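Local coordinates for protein CEP104 (PDB 5JO8) that probably binds tubulin or microtubules through its TOG domain, as a centriolar protein, at residues L62-Y65 with K66-E70. Numbering follows the deposited sequence.
Sequences LAVY and KKLME
Four consecutive backbone hydrogen bonds, each from the amide of residue i+4 to the carbonyl of residue i, tie L62-Y65 to K66-E70 in the last turns of helix 54-69: the amides of K66, K67, L68 and M69 reach back to the carbonyls of L62, A63, V64 and Y65. The bond from L68 N to V64 O, 2.9 Å long, is close to straight at 174°. With successive residues rotated around the axis, side chains four apart come to share a flank, and two such pairs carry the contact.

On one flank Y65 meets M69. The tyrosine CG stands anti to its amide nitrogen (chi1 167°), which carries the ring along the helix toward M69. M69 CG then sits over one ring face, displaced toward the hydroxyl end, 3.8 Å from the Y65 ring centroid in a CH-pi contact and 3.6 Å from Y65 CZ. The bend at chi2 (-66°) leaves M69 SD obliquely placed, 4.9 Å from that centroid, a Met-aromatic contact; a further bend at chi3 brings M69 CE within 4.1 Å of Y65 OH. M112 of helix 100-121 touches both residues, and K108 makes a cation-pi contact with the tyrosine.

The buried flank is apolar. V64 and L68 lie side by side, V64 CG1 meeting L68 CD1 at 3.8 Å, and both touch F41 of helix 35-41 and A87 of helix 77-94. On the exposed side, K66 NZ lies 2.4 Å from E70 OE2, implausibly short for a salt bridge, so its detail is doubtful.

In this alpha-solenoid TOG domain, both flanks thus join the helix to its neighbours: V64 and L68 through aliphatic contacts facing helices 35-41 and 77-94, Y65 and M69 through aromatic and sulfur groups facing helix 100-121.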
# COMPACT_ATOMS: atom_id res chain seq x y z
N LEU A 62 -13.00 9.02 13.87
CA LEU A 62 -13.55 8.12 14.88
C LEU A 62 -15.08 8.12 14.85
O LEU A 62 -15.71 7.10 15.13
CB LEU A 62 -13.00 8.46 16.26
CG LEU A 62 -11.49 8.25 16.36
CD1 LEU A 62 -10.97 8.62 17.74
CD2 LEU A 62 -11.12 6.81 15.99
N ALA A 63 -15.67 9.25 14.50
CA ALA A 63 -17.13 9.32 14.37
C ALA A 63 -17.61 8.52 13.17
O ALA A 63 -18.68 7.89 13.22
CB ALA A 63 -17.62 10.76 14.27
N VAL A 64 -16.83 8.54 12.09
CA VAL A 64 -17.15 7.76 10.91
C VAL A 64 -17.05 6.29 11.25
O VAL A 64 -17.92 5.50 10.87
CB VAL A 64 -16.25 8.14 9.73
CG1 VAL A 64 -16.43 7.16 8.56
CG2 VAL A 64 -16.52 9.56 9.29
N TYR A 65 -16.01 5.92 12.00
CA TYR A 65 -15.86 4.55 12.46
C TYR A 65 -17.10 4.12 13.24
O TYR A 65 -17.68 3.06 12.98
CB TYR A 65 -14.60 4.42 13.34
CG TYR A 65 -14.53 3.12 14.11
CD1 TYR A 65 -15.16 2.99 15.34
CD2 TYR A 65 -13.86 2.02 13.60
CE1 TYR A 65 -15.13 1.81 16.04
CE2 TYR A 65 -13.81 0.82 14.30
CZ TYR A 65 -14.45 0.74 15.53
OH TYR A 65 -14.43 -0.43 16.24
N LYS A 66 -17.51 4.93 14.20
CA LYS A 66 -18.71 4.62 14.97
C LYS A 66 -19.98 4.51 14.10
O LYS A 66 -20.77 3.58 14.26
CB LYS A 66 -18.93 5.66 16.06
CG LYS A 66 -20.17 5.41 16.90
CD LYS A 66 -20.18 6.33 18.10
CE LYS A 66 -21.47 6.20 18.89
NZ LYS A 66 -21.60 4.86 19.51
N LYS A 67 -20.17 5.46 13.18
CA LYS A 67 -21.37 5.47 12.34
C LYS A 67 -21.44 4.19 11.49
O LYS A 67 -22.49 3.55 11.40
CB LYS A 67 -21.40 6.72 11.45
CG LYS A 67 -22.65 6.83 10.56
CD LYS A 67 -23.89 7.11 11.39
CE LYS A 67 -25.13 7.22 10.51
NZ LYS A 67 -25.00 8.31 9.50
N LEU A 68 -20.33 3.82 10.86
CA LEU A 68 -20.32 2.59 10.06
C LEU A 68 -20.50 1.33 10.91
O LEU A 68 -21.26 0.44 10.51
CB LEU A 68 -19.05 2.49 9.22
CG LEU A 68 -19.13 3.15 7.84
CD1 LEU A 68 -19.17 4.66 7.97
CD2 LEU A 68 -17.95 2.72 6.96
N MET A 69 -19.83 1.25 12.06
CA MET A 69 -19.92 0.07 12.93
C MET A 69 -21.35 -0.16 13.42
O MET A 69 -21.77 -1.30 13.64
CB MET A 69 -18.97 0.18 14.13
CG MET A 69 -17.51 -0.13 13.80
SD MET A 69 -17.27 -1.85 13.33
CE MET A 69 -17.59 -2.67 14.90
N GLU A 70 -22.11 0.92 13.58
CA GLU A 70 -23.44 0.81 14.16
C GLU A 70 -24.56 0.70 13.13
O GLU A 70 -25.73 0.62 13.49
CB GLU A 70 -23.68 1.95 15.15
CG GLU A 70 -22.77 1.84 16.37
CD GLU A 70 -22.95 2.95 17.38
OE1 GLU A 70 -23.69 3.92 17.10
OE2 GLU A 70 -22.35 2.84 18.48